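Local coordinates for protein JamJ (Lyngbya majuscula, PDB 5DOZ) that probably acts as an NADPH-dependent enoyl reductase domain of a polyketide synthase, which takes part in cyclopropane formation, at residues Lys310-Glu315 against Phe321-Arg326; Ile317-Ala320 against Gln325-Lys328; Glu234-Asn239 against Gly247-Ile252. All coordinates share one frame; numbering follows the deposited sequence.

In the fold
Contacts 1 and 2 share helix 317-326 in the beta-alpha-beta unit that runs on from strand 309-313 to strand 332-336; their centres lie 4 Å apart. They touch directly where Phe312 CG packs 3.6 Å from Ala320 CB, so the ring that meets Tyr323 in contact 1 also rests on the start of the helix used by contact 2. Contact 3 sits in the nucleotide-binding part of the chain, its centre 30 Å from that of contact 1 and 27 Å from that of contact 2. NADPH bridges this gap: Ser327 of contact 2 meets its adenosine ribose, Ile252 of contact 3 its nicotinamide, and Leu324 from contact 1 also lines the pocket.

Contact 1 (Lys310-Glu315 against Phe321-Arg326); sequences KTFPNE and FRYLQR
Lys310 and Phe312, on strand 309-313, face Tyr323 on helix 317-326 across a wide backbone gap: Lys310 CA and Tyr323 CA are 9.7 Å apart, as are Phe312 CA and Phe321 CA, so side chains alone bridge it. Tyr323 points its ring at the strand because chi1 (-172°) sets CG opposite the backbone N. The extended aliphatic chain of Lys310 crosses one face of its ring in a CH-pi contact, CD lying 4.0 Å from the Tyr323 ring centroid, and NZ finishes 3.6 Å from Tyr323 CE1. Phe312 meets the root of the tyrosine side chain, CZ standing 3.7 Å from Tyr323 CB. The two rings are oblique, their planes 58° apart and centroids separated by 5.5 Å. Val333 of the parallel strand 332-336 touches the side chains of both Phe312 and Tyr323, and His329 also packs on Tyr323. Replacing Tyr323 with an alanine would probably leave the Lys310 methylenes without the ring they lie on and open a gap beside the Phe312 ring. The contact thus runs from the buried Phe312 through the partly exposed Tyr323 to the exposed lysine: dispersion and CH-pi attraction, with no hydrogen bond across it, hold the helix against the strand.

Contact 2 (Ile317-Ala320 against Gln325-Lys328); sequences IVEA and QRSK. With NDP (NADPH dihydro-nicotinamide-adenine-dinucleotide phosphate), chain E.
Glu319 and Arg326 sit seven residues apart, two turns along helix 317-326, and reach for each other over its outer side. Their link is a long, weak salt bridge, Glu319 OE2 lying 3.6 Å from Arg326 NH1. Carboxylate and guanidinium planes are turned 45° against each other, so the two groups do not pair flat, and a single oxygen faces a single nitrogen. Both chains fold to make even this approach. The Glu319 chain bends at chi2 (39°), which swings OE2 along the helix, while Arg326 bends at chi3 and turns NH1 back toward the preceding turns. The pair lies at the surface, where the charges would probably be screened by solvent and add only modestly to the helix.

The inner side is packed far more closely. Ile317 and Ala320 are buried, their side chains resting on Val335 of strand 332-336, and Ile317 also meets Trp24 and Phe109. At the C-terminal end of the helix, the backbone turns to positive phi (64°) at Ser327. Its hydroxyl packs closely on the cofactor: Ser327 OG lies 3.1 Å from C3B of the NADPH adenosine ribose and 3.4 Å from the adenine carbon C8A. The carbonyl of Ser327 accepts a hydrogen bond from Lys190 NZ, which ties this turn to the nucleotide-binding part of the chain. The arrangement is that of a crossover helix in a beta-alpha-beta unit, leading from strand 309-313 to its parallel neighbour 332-336, with charged residues on the outer side, apolar ones against the sheet and its C-terminal turn lining the NADPH pocket.

Contact 3 (Glu234-Asn239 against Gly247-Ile252); sequences EYIQKN and GRYIEI. With NDP (NADPH dihydro-nicotinamide-adenine-dinucleotide phosphate), chain E.
The Tyr249 ring and the Asn239 amide are the flat groups that meet here, their planes 73° apart. The carbonyl oxygen of Ile236 comes up at the edge of the ring, near its plane, whereas the amide approaches the ring obliquely, aiming at the hydroxyl. This is helix-on-sheet packing in a Rossmann-type nucleotide-binding fold: helix 235-242 connects the neighbouring parallel strands 223-228 and 247-251 of a six-stranded sheet. Short axes through 235-239 and 247-251 approach to 11.3 Å and run nearly antiparallel, at 154°.

Tyr249 spans that gap. Asn239 ND2 donates to Tyr249 OH over 2.8 Å in a nearly straight bond (166°), the hydroxyl oxygen lying close to the amide plane. Asn239 OD1 accepts from His161 NE2, so both ends of the buried amide are engaged and its rotation is fixed. Asn239 CB also packs alongside the ring, 3.8 Å from Tyr249 CE2. Ile236 crosses the tyrosine at about a right angle, CG1 3.8 Å from Tyr249 OH; the same carbon is 4.4 Å from Glu251 OE1. That buried carboxylate is held by the backbone N of Ser253 through OE2 and, weakly, by Asn228 through OE1. Just past the strand, Ile252 turns to the cofactor: its CD1 lies 3.3 Å from O4D of the nicotinamide ribose, and its carbonyl O receives a hydrogen bond from the NADPH carboxamide nitrogen N7N at 3.1 Å.

Contact 1 (Lys310-Glu315 against Phe321-Arg326)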
loop_
_atom_site.group_PDB
_atom_site.type_symbol
_atom_site.label_atom_id
_atom_site.label_comp_id
_atom_site.label_asym_id
_atom_site.label_seq_id
_atom_site.Cartn_x
_atom_site.Cartn_y
_atom_site.Cartn_z
ATOM N N LYS A 310 7.536 -12.701 -2.477
ATOM C CA LYS A 310 7.731 -13.691 -3.525
ATOM C C LYS A 310 7.920 -12.944 -4.849
ATOM O O LYS A 310 7.292 -11.900 -5.076
ATOM C CB LYS A 310 6.529 -14.644 -3.598
ATOM C CG LYS A 310 6.661 -15.746 -4.641
ATOM C CD LYS A 310 5.567 -16.802 -4.526
ATOM C CE LYS A 310 5.687 -17.810 -5.665
ATOM N NZ LYS A 310 4.834 -19.019 -5.490
ATOM N N THR A 311 8.779 -13.487 -5.711
ATOM C CA THR A 311 9.117 -12.881 -6.999
ATOM C C THR A 311 8.567 -13.683 -8.178
ATOM O O THR A 311 8.612 -14.912 -8.167
ATOM C CB THR A 311 10.650 -12.754 -7.152
ATOM O OG1 THR A 311 11.133 -11.725 -6.280
ATOM C CG2 THR A 311 11.044 -12.409 -8.577
ATOM N N PHE A 312 8.066 -12.968 -9.187
ATOM C CA PHE A 312 7.665 -13.536 -10.474
ATOM C C PHE A 312 8.408 -12.831 -11.623
ATOM O O PHE A 312 8.624 -11.619 -11.559
ATOM C CB PHE A 312 6.159 -13.360 -10.691
ATOM C CG PHE A 312 5.298 -14.228 -9.807
ATOM C CD1 PHE A 312 4.931 -13.802 -8.535
ATOM C CD2 PHE A 312 4.833 -15.461 -10.262
ATOM C CE1 PHE A 312 4.134 -14.595 -7.725
ATOM C CE2 PHE A 312 4.036 -16.260 -9.455
ATOM C CZ PHE A 312 3.682 -15.825 -8.185
ATOM N N PRO A 313 8.796 -13.580 -12.681
ATOM C CA PRO A 313 9.296 -12.907 -13.890
ATOM C C PRO A 313 8.152 -12.236 -14.653
ATOM O O PRO A 313 6.994 -12.638 -14.497
ATOM C CB PRO A 313 9.900 -14.052 -14.715
ATOM C CG PRO A 313 9.198 -15.282 -14.246
ATOM C CD PRO A 313 8.837 -15.051 -12.802
ATOM N N ASN A 314 8.466 -11.223 -15.462
ATOM C CA ASN A 314 7.432 -10.461 -16.175
ATOM C C ASN A 314 6.572 -11.323 -17.096
ATOM O O ASN A 314 5.386 -11.041 -17.283
ATOM C CB ASN A 314 8.036 -9.302 -16.978
ATOM C CG ASN A 314 8.425 -9.710 -18.388
ATOM O OD1 ASN A 314 9.430 -10.384 -18.591
ATOM N ND2 ASN A 314 7.623 -9.308 -19.370
ATOM N N GLU A 315 7.183 -12.360 -17.673
ATOM C CA GLU A 315 6.506 -13.259 -18.611
ATOM C C GLU A 315 5.324 -13.977 -17.959
ATOM O O GLU A 315 4.370 -14.353 -18.642
ATOM C CB GLU A 315 7.480 -14.288 -19.206
ATOM C CG GLU A 315 8.837 -13.732 -19.630
ATOM C CD GLU A 315 9.867 -13.786 -18.510
ATOM O OE1 GLU A 315 10.225 -12.717 -17.963
ATOM O OE2 GLU A 315 10.317 -14.904 -18.166
ATOM N N PHE A 321 -0.442 -11.915 -10.795
ATOM C CA PHE A 321 -1.753 -11.350 -10.432
ATOM C C PHE A 321 -2.637 -12.374 -9.723
ATOM O O PHE A 321 -3.187 -12.089 -8.668
ATOM C CB PHE A 321 -2.488 -10.822 -11.672
ATOM C CG PHE A 321 -2.256 -9.359 -11.965
ATOM C CD1 PHE A 321 -1.007 -8.898 -12.385
ATOM C CD2 PHE A 321 -3.311 -8.446 -11.873
ATOM C CE1 PHE A 321 -0.803 -7.552 -12.670
ATOM C CE2 PHE A 321 -3.115 -7.099 -12.160
ATOM C CZ PHE A 321 -1.861 -6.653 -12.566
ATOM N N ARG A 322 -2.773 -13.563 -10.309
ATOM C CA ARG A 322 -3.593 -14.639 -9.728
ATOM C C ARG A 322 -3.150 -15.009 -8.312
ATOM O O ARG A 322 -3.983 -15.255 -7.437
ATOM C CB ARG A 322 -3.595 -15.867 -10.645
ATOM C CG ARG A 322 -4.473 -15.678 -11.872
ATOM C CD ARG A 322 -4.435 -16.839 -12.850
ATOM N NE ARG A 322 -5.513 -16.704 -13.834
ATOM C CZ ARG A 322 -5.520 -17.264 -15.040
ATOM N NH1 ARG A 322 -4.505 -18.014 -15.446
ATOM N NH2 ARG A 322 -6.552 -17.066 -15.849
ATOM N N TYR A 323 -1.841 -15.020 -8.090
ATOM C CA TYR A 323 -1.267 -15.308 -6.779
ATOM C C TYR A 323 -1.690 -14.291 -5.707
ATOM O O TYR A 323 -1.945 -14.670 -4.555
ATOM C CB TYR A 323 0.260 -15.374 -6.880
ATOM C CG TYR A 323 0.941 -15.852 -5.622
ATOM C CD1 TYR A 323 1.134 -17.212 -5.378
ATOM C CD2 TYR A 323 1.394 -14.944 -4.674
ATOM C CE1 TYR A 323 1.764 -17.646 -4.219
ATOM C CE2 TYR A 323 2.015 -15.369 -3.514
ATOM C CZ TYR A 323 2.198 -16.716 -3.290
ATOM O OH TYR A 323 2.822 -17.113 -2.131
ATOM N N LEU A 324 -1.753 -13.013 -6.077
ATOM C CA LEU A 324 -2.229 -11.982 -5.154
ATOM C C LEU A 324 -3.749 -12.072 -4.982
ATOM O O LEU A 324 -4.270 -11.835 -3.890
ATOM C CB LEU A 324 -1.795 -10.572 -5.603
ATOM C CG LEU A 324 -1.979 -9.429 -4.592
ATOM C CD1 LEU A 324 -0.925 -9.472 -3.493
ATOM C CD2 LEU A 324 -1.953 -8.064 -5.268
ATOM N N GLN A 325 -4.451 -12.421 -6.060
ATOM C CA GLN A 325 -5.904 -12.636 -6.016
ATOM C C GLN A 325 -6.310 -13.743 -5.040
ATOM O O GLN A 325 -7.255 -13.576 -4.276
ATOM C CB GLN A 325 -6.456 -12.939 -7.412
ATOM C CG GLN A 325 -7.978 -13.030 -7.471
ATOM C CD GLN A 325 -8.493 -13.435 -8.837
ATOM O OE1 GLN A 325 -7.899 -14.270 -9.513
ATOM N NE2 GLN A 325 -9.608 -12.841 -9.246
ATOM N N ARG A 326 -5.601 -14.869 -5.077
ATOM C CA ARG A 326 -5.837 -15.977 -4.142
ATOM C C ARG A 326 -5.479 -15.608 -2.701
ATOM O O ARG A 326 -5.934 -16.250 -1.754
ATOM C CB ARG A 326 -5.075 -17.228 -4.586
ATOM C CG ARG A 326 -5.949 -18.292 -5.236
ATOM C CD ARG A 326 -5.140 -19.218 -6.133
ATOM N NE ARG A 326 -3.838 -19.548 -5.556
ATOM C CZ ARG A 326 -2.740 -19.809 -6.266
ATOM N NH1 ARG A 326 -2.766 -19.778 -7.594
ATOM N NH2 ARG A 326 -1.604 -20.092 -5.639
#

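Contact 2 (Ile317-Ala320 against Gln325-Lys328)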
loop_
_atom_site.group_PDB
_atom_site.type_symbol
_atom_site.label_atom_id
_atom_site.label_comp_id
_atom_site.label_asym_id
_atom_site.label_seq_id
_atom_site.Cartn_x
_atom_site.Cartn_y
_atom_site.Cartn_z
ATOM N N ILE A 317 3.205 -12.659 -15.685
ATOM C CA ILE A 317 2.421 -11.594 -15.044
ATOM C C ILE A 317 1.038 -12.068 -14.575
ATOM O O ILE A 317 0.624 -11.754 -13.454
ATOM C CB ILE A 317 2.319 -10.322 -15.940
ATOM C CG1 ILE A 317 1.626 -9.164 -15.207
ATOM C CG2 ILE A 317 1.603 -10.613 -17.255
ATOM C CD1 ILE A 317 2.484 -8.463 -14.174
ATOM N N VAL A 318 0.348 -12.837 -15.421
ATOM C CA VAL A 318 -0.990 -13.348 -15.111
ATOM C C VAL A 318 -0.974 -14.147 -13.801
ATOM O O VAL A 318 -1.782 -13.898 -12.907
ATOM C CB VAL A 318 -1.580 -14.181 -16.282
ATOM C CG1 VAL A 318 -2.887 -14.855 -15.885
ATOM C CG2 VAL A 318 -1.808 -13.305 -17.505
ATOM N N GLU A 319 -0.027 -15.076 -13.683
ATOM C CA GLU A 319 0.104 -15.903 -12.485
ATOM C C GLU A 319 0.630 -15.106 -11.273
ATOM O O GLU A 319 0.392 -15.489 -10.125
ATOM C CB GLU A 319 0.949 -17.153 -12.785
ATOM C CG GLU A 319 0.974 -18.239 -11.707
ATOM C CD GLU A 319 -0.366 -18.482 -11.007
ATOM O OE1 GLU A 319 -1.242 -19.171 -11.578
ATOM O OE2 GLU A 319 -0.527 -18.001 -9.860
ATOM N N ALA A 320 1.318 -13.993 -11.524
ATOM C CA ALA A 320 1.677 -13.073 -10.452
ATOM C C ALA A 320 0.420 -12.402 -9.898
ATOM O O ALA A 320 0.244 -12.337 -8.684
ATOM C CB ALA A 320 2.687 -12.033 -10.928
ATOM N N GLN A 325 -4.451 -12.421 -6.060
ATOM C CA GLN A 325 -5.904 -12.636 -6.016
ATOM C C GLN A 325 -6.310 -13.743 -5.040
ATOM O O GLN A 325 -7.255 -13.576 -4.276
ATOM C CB GLN A 325 -6.456 -12.939 -7.412
ATOM C CG GLN A 325 -7.978 -13.030 -7.471
ATOM C CD GLN A 325 -8.493 -13.435 -8.837
ATOM O OE1 GLN A 325 -7.899 -14.270 -9.513
ATOM N NE2 GLN A 325 -9.608 -12.841 -9.246
ATOM N N ARG A 326 -5.601 -14.869 -5.077
ATOM C CA ARG A 326 -5.837 -15.977 -4.142
ATOM C C ARG A 326 -5.479 -15.608 -2.701
ATOM O O ARG A 326 -5.934 -16.250 -1.754
ATOM C CB ARG A 326 -5.075 -17.228 -4.586
ATOM C CG ARG A 326 -5.949 -18.292 -5.236
ATOM C CD ARG A 326 -5.140 -19.218 -6.133
ATOM N NE ARG A 326 -3.838 -19.548 -5.556
ATOM C CZ ARG A 326 -2.740 -19.809 -6.266
ATOM N NH1 ARG A 326 -2.766 -19.778 -7.594
ATOM N NH2 ARG A 326 -1.604 -20.092 -5.639
ATOM N N SER A 327 -4.641 -14.580 -2.557
ATOM C CA SER A 327 -4.421 -13.908 -1.281
ATOM C C SER A 327 -3.781 -14.794 -0.209
ATOM O O SER A 327 -3.941 -14.529 0.983
ATOM C CB SER A 327 -5.751 -13.338 -0.773
ATOM O OG SER A 327 -5.555 -12.194 0.019
ATOM N N LYS A 328 -3.054 -15.829 -0.631
ATOM C CA LYS A 328 -2.428 -16.783 0.301
ATOM C C LYS A 328 -1.014 -16.346 0.722
ATOM O O LYS A 328 -0.345 -17.036 1.502
ATOM C CB LYS A 328 -2.383 -18.197 -0.308
ATOM C CG LYS A 328 -3.743 -18.818 -0.613
ATOM C CD LYS A 328 -3.590 -20.142 -1.353
ATOM C CE LYS A 328 -4.896 -20.925 -1.395
ATOM N NZ LYS A 328 -5.898 -20.364 -2.347
HETATM P PA NDP E . -3.057 -7.269 0.024
HETATM O O1A NDP E . -3.737 -7.981 -1.129
HETATM O O2A NDP E . -1.594 -7.494 0.296
HETATM O O5B NDP E . -3.832 -7.648 1.382
HETATM C C5B NDP E . -5.135 -8.219 1.380
HETATM C C4B NDP E . -5.248 -9.059 2.640
HETATM O O4B NDP E . -6.621 -9.118 3.042
HETATM C C3B NDP E . -4.796 -10.502 2.442
HETATM O O3B NDP E . -3.433 -10.704 2.829
HETATM C C2B NDP E . -5.688 -11.274 3.378
HETATM O O2B NDP E . -4.987 -11.468 4.596
HETATM C C1B NDP E . -6.870 -10.369 3.674
HETATM N N9A NDP E . -8.127 -10.932 3.150
HETATM C C8A NDP E . -8.310 -11.498 1.946
HETATM N N7A NDP E . -9.592 -11.900 1.802
HETATM C C5A NDP E . -10.247 -11.583 2.936
HETATM C C6A NDP E . -11.626 -11.719 3.456
HETATM N N6A NDP E . -12.595 -12.291 2.708
HETATM N N1A NDP E . -11.886 -11.251 4.704
HETATM C C2A NDP E . -10.938 -10.676 5.467
HETATM N N3A NDP E . -9.668 -10.523 5.050
HETATM C C4A NDP E . -9.274 -10.945 3.821
HETATM O O3 NDP E . -3.374 -5.694 -0.089
HETATM P PN NDP E . -2.591 -4.496 0.648
HETATM O O1N NDP E . -2.079 -4.951 1.981
HETATM O O2N NDP E . -1.641 -3.872 -0.336
HETATM O O5D NDP E . -3.767 -3.428 0.921
HETATM C C5D NDP E . -4.928 -3.764 1.693
HETATM C C4D NDP E . -6.095 -2.846 1.328
HETATM O O4D NDP E . -5.726 -1.470 1.456
HETATM C C3D NDP E . -6.544 -3.015 -0.109
HETATM O O3D NDP E . -7.966 -2.916 -0.123
HETATM C C2D NDP E . -5.920 -1.842 -0.843
HETATM O O2D NDP E . -6.623 -1.459 -2.035
HETATM C C1D NDP E . -5.925 -0.766 0.227
HETATM N N1N NDP E . -4.861 0.221 0.040
HETATM C C2N NDP E . -5.182 1.517 0.155
HETATM C C3N NDP E . -4.209 2.503 0.270
HETATM C C7N NDP E . -4.609 3.902 0.644
HETATM O O7N NDP E . -3.932 4.856 0.299
HETATM N N7N NDP E . -5.714 4.076 1.364
HETATM C C4N NDP E . -2.779 2.193 -0.125
HETATM C C5N NDP E . -2.539 0.752 -0.110
HETATM C C6N NDP E . -3.583 -0.172 -0.118
HETATM P P2B NDP E . -5.381 -12.650 5.597
HETATM O O1X NDP E . -5.246 -13.913 4.777
HETATM O O2X NDP E . -4.358 -12.488 6.678
HETATM O O3X NDP E . -6.790 -12.333 6.031
#

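Contact 3 (Glu234-Asn239 against Gly247-Ile252)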
loop_
_atom_site.group_PDB
_atom_site.type_symbol
_atom_site.label_atom_id
_atom_site.label_comp_id
_atom_site.label_asym_id
_atom_site.label_seq_id
_atom_site.Cartn_x
_atom_site.Cartn_y
_atom_site.Cartn_z
ATOM N N GLU A 234 -20.556 -6.934 8.814
ATOM C CA GLU A 234 -20.661 -6.082 9.998
ATOM C C GLU A 234 -19.279 -5.736 10.567
ATOM O O GLU A 234 -19.146 -5.464 11.761
ATOM C CB GLU A 234 -21.549 -6.752 11.063
ATOM C CG GLU A 234 -23.011 -6.925 10.643
ATOM C CD GLU A 234 -23.843 -7.745 11.623
ATOM O OE1 GLU A 234 -23.711 -7.549 12.855
ATOM O OE2 GLU A 234 -24.649 -8.587 11.159
ATOM N N TYR A 235 -18.261 -5.731 9.703
ATOM C CA TYR A 235 -16.873 -5.467 10.104
ATOM C C TYR A 235 -16.624 -4.065 10.656
ATOM O O TYR A 235 -15.847 -3.903 11.597
ATOM C CB TYR A 235 -15.902 -5.742 8.948
ATOM C CG TYR A 235 -15.397 -7.167 8.882
ATOM C CD1 TYR A 235 -16.098 -8.143 8.174
ATOM C CD2 TYR A 235 -14.220 -7.541 9.532
ATOM C CE1 TYR A 235 -15.640 -9.448 8.113
ATOM C CE2 TYR A 235 -13.754 -8.846 9.474
ATOM C CZ TYR A 235 -14.466 -9.793 8.762
ATOM O OH TYR A 235 -14.015 -11.091 8.693
ATOM N N ILE A 236 -17.264 -3.054 10.073
ATOM C CA ILE A 236 -17.078 -1.683 10.553
ATOM C C ILE A 236 -17.656 -1.493 11.958
ATOM O O ILE A 236 -17.003 -0.909 12.825
ATOM C CB ILE A 236 -17.608 -0.628 9.558
ATOM C CG1 ILE A 236 -16.743 -0.635 8.287
ATOM C CG2 ILE A 236 -17.605 0.755 10.198
ATOM C CD1 ILE A 236 -17.278 0.191 7.134
ATOM N N GLN A 237 -18.864 -2.003 12.178
ATOM C CA GLN A 237 -19.522 -1.921 13.486
ATOM C C GLN A 237 -18.723 -2.668 14.558
ATOM O O GLN A 237 -18.590 -2.187 15.683
ATOM C CB GLN A 237 -20.959 -2.456 13.409
ATOM C CG GLN A 237 -21.759 -2.326 14.702
ATOM C CD GLN A 237 -22.016 -0.882 15.092
ATOM O OE1 GLN A 237 -22.889 -0.219 14.524
ATOM N NE2 GLN A 237 -21.260 -0.386 16.067
ATOM N N LYS A 238 -18.193 -3.835 14.196
ATOM C CA LYS A 238 -17.353 -4.623 15.096
ATOM C C LYS A 238 -16.067 -3.884 15.454
ATOM O O LYS A 238 -15.613 -3.949 16.597
ATOM C CB LYS A 238 -17.030 -5.998 14.495
ATOM C CG LYS A 238 -18.208 -6.963 14.431
ATOM C CD LYS A 238 -18.839 -7.209 15.798
ATOM C CE LYS A 238 -20.001 -8.192 15.713
ATOM N NZ LYS A 238 -21.069 -7.760 14.766
ATOM N N ASN A 239 -15.489 -3.187 14.476
ATOM C CA ASN A 239 -14.327 -2.330 14.721
ATOM C C ASN A 239 -14.637 -1.210 15.718
ATOM O O ASN A 239 -13.853 -0.952 16.628
ATOM C CB ASN A 239 -13.781 -1.742 13.413
ATOM C CG ASN A 239 -13.065 -2.772 12.552
ATOM O OD1 ASN A 239 -12.602 -3.801 13.039
ATOM N ND2 ASN A 239 -12.972 -2.491 11.258
ATOM N N GLY A 247 -10.831 6.682 20.746
ATOM C CA GLY A 247 -10.068 5.876 19.779
ATOM C C GLY A 247 -9.994 6.469 18.380
ATOM O O GLY A 247 -10.814 7.311 18.014
ATOM N N ARG A 248 -9.010 6.028 17.599
ATOM C CA ARG A 248 -8.775 6.567 16.262
ATOM C C ARG A 248 -8.898 5.492 15.174
ATOM O O ARG A 248 -8.254 4.440 15.247
ATOM C CB ARG A 248 -7.410 7.256 16.205
ATOM C CG ARG A 248 -7.327 8.518 17.054
ATOM C CD ARG A 248 -5.970 8.623 17.731
ATOM N NE ARG A 248 -5.986 8.013 19.054
ATOM C CZ ARG A 248 -4.911 7.567 19.702
ATOM N NH1 ARG A 248 -3.702 7.636 19.153
ATOM N NH2 ARG A 248 -5.055 7.034 20.912
ATOM N N TYR A 249 -9.733 5.772 14.172
ATOM C CA TYR A 249 -10.092 4.793 13.145
ATOM C C TYR A 249 -9.443 5.140 11.813
ATOM O O TYR A 249 -9.923 6.020 11.095
ATOM C CB TYR A 249 -11.617 4.737 12.970
ATOM C CG TYR A 249 -12.149 3.493 12.276
ATOM C CD1 TYR A 249 -11.502 2.935 11.161
ATOM C CD2 TYR A 249 -13.327 2.899 12.708
ATOM C CE1 TYR A 249 -12.004 1.804 10.528
ATOM C CE2 TYR A 249 -13.838 1.773 12.084
ATOM C CZ TYR A 249 -13.176 1.226 10.999
ATOM O OH TYR A 249 -13.700 0.104 10.398
ATOM N N ILE A 250 -8.354 4.447 11.488
ATOM C CA ILE A 250 -7.709 4.587 10.187
ATOM C C ILE A 250 -8.345 3.607 9.203
ATOM O O ILE A 250 -8.163 2.391 9.316
ATOM C CB ILE A 250 -6.194 4.303 10.258
ATOM C CG1 ILE A 250 -5.551 5.036 11.437
ATOM C CG2 ILE A 250 -5.518 4.678 8.942
ATOM C CD1 ILE A 250 -4.263 4.395 11.920
ATOM N N GLU A 251 -9.096 4.147 8.251
ATOM C CA GLU A 251 -9.724 3.354 7.207
ATOM C C GLU A 251 -9.007 3.607 5.883
ATOM O O GLU A 251 -8.939 4.749 5.432
ATOM C CB GLU A 251 -11.207 3.720 7.094
ATOM C CG GLU A 251 -11.953 2.962 6.013
ATOM C CD GLU A 251 -12.120 1.492 6.340
ATOM O OE1 GLU A 251 -12.856 1.180 7.303
ATOM O OE2 GLU A 251 -11.517 0.650 5.626
ATOM N N ILE A 252 -8.467 2.551 5.271
ATOM C CA ILE A 252 -7.729 2.688 4.001
ATOM C C ILE A 252 -8.436 1.999 2.832
ATOM O O ILE A 252 -7.924 1.969 1.708
ATOM C CB ILE A 252 -6.256 2.199 4.108
ATOM C CG1 ILE A 252 -6.179 0.669 4.198
ATOM C CG2 ILE A 252 -5.555 2.862 5.288
ATOM C CD1 ILE A 252 -4.774 0.109 4.136
HETATM P PA NDP E . -3.057 -7.269 0.024
HETATM O O1A NDP E . -3.737 -7.981 -1.129
HETATM O O2A NDP E . -1.594 -7.494 0.296
HETATM O O5B NDP E . -3.832 -7.648 1.382
HETATM C C5B NDP E . -5.135 -8.219 1.380
HETATM C C4B NDP E . -5.248 -9.059 2.640
HETATM O O4B NDP E . -6.621 -9.118 3.042
HETATM C C3B NDP E . -4.796 -10.502 2.442
HETATM O O3B NDP E . -3.433 -10.704 2.829
HETATM C C2B NDP E . -5.688 -11.274 3.378
HETATM O O2B NDP E . -4.987 -11.468 4.596
HETATM C C1B NDP E . -6.870 -10.369 3.674
HETATM N N9A NDP E . -8.127 -10.932 3.150
HETATM C C8A NDP E . -8.310 -11.498 1.946
HETATM N N7A NDP E . -9.592 -11.900 1.802
HETATM C C5A NDP E . -10.247 -11.583 2.936
HETATM C C6A NDP E . -11.626 -11.719 3.456
HETATM N N6A NDP E . -12.595 -12.291 2.708
HETATM N N1A NDP E . -11.886 -11.251 4.704
HETATM C C2A NDP E . -10.938 -10.676 5.467
HETATM N N3A NDP E . -9.668 -10.523 5.050
HETATM C C4A NDP E . -9.274 -10.945 3.821
HETATM O O3 NDP E . -3.374 -5.694 -0.089
HETATM P PN NDP E . -2.591 -4.496 0.648
HETATM O O1N NDP E . -2.079 -4.951 1.981
HETATM O O2N NDP E . -1.641 -3.872 -0.336
HETATM O O5D NDP E . -3.767 -3.428 0.921
HETATM C C5D NDP E . -4.928 -3.764 1.693
HETATM C C4D NDP E . -6.095 -2.846 1.328
HETATM O O4D NDP E . -5.726 -1.470 1.456
HETATM C C3D NDP E . -6.544 -3.015 -0.109
HETATM O O3D NDP E . -7.966 -2.916 -0.123
HETATM C C2D NDP E . -5.920 -1.842 -0.843
HETATM O O2D NDP E . -6.623 -1.459 -2.035
HETATM C C1D NDP E . -5.925 -0.766 0.227
HETATM N N1N NDP E . -4.861 0.221 0.040
HETATM C C2N NDP E . -5.182 1.517 0.155
HETATM C C3N NDP E . -4.209 2.503 0.270
HETATM C C7N NDP E . -4.609 3.902 0.644
HETATM O O7N NDP E . -3.932 4.856 0.299
HETATM N N7N NDP E . -5.714 4.076 1.364
HETATM C C4N NDP E . -2.779 2.193 -0.125
HETATM C C5N NDP E . -2.539 0.752 -0.110
HETATM C C6N NDP E . -3.583 -0.172 -0.118
HETATM P P2B NDP E . -5.381 -12.650 5.597
HETATM O O1X NDP E . -5.246 -13.913 4.777
HETATM O O2X NDP E . -4.358 -12.488 6.678
HETATM O O3X NDP E . -6.790 -12.333 6.031
#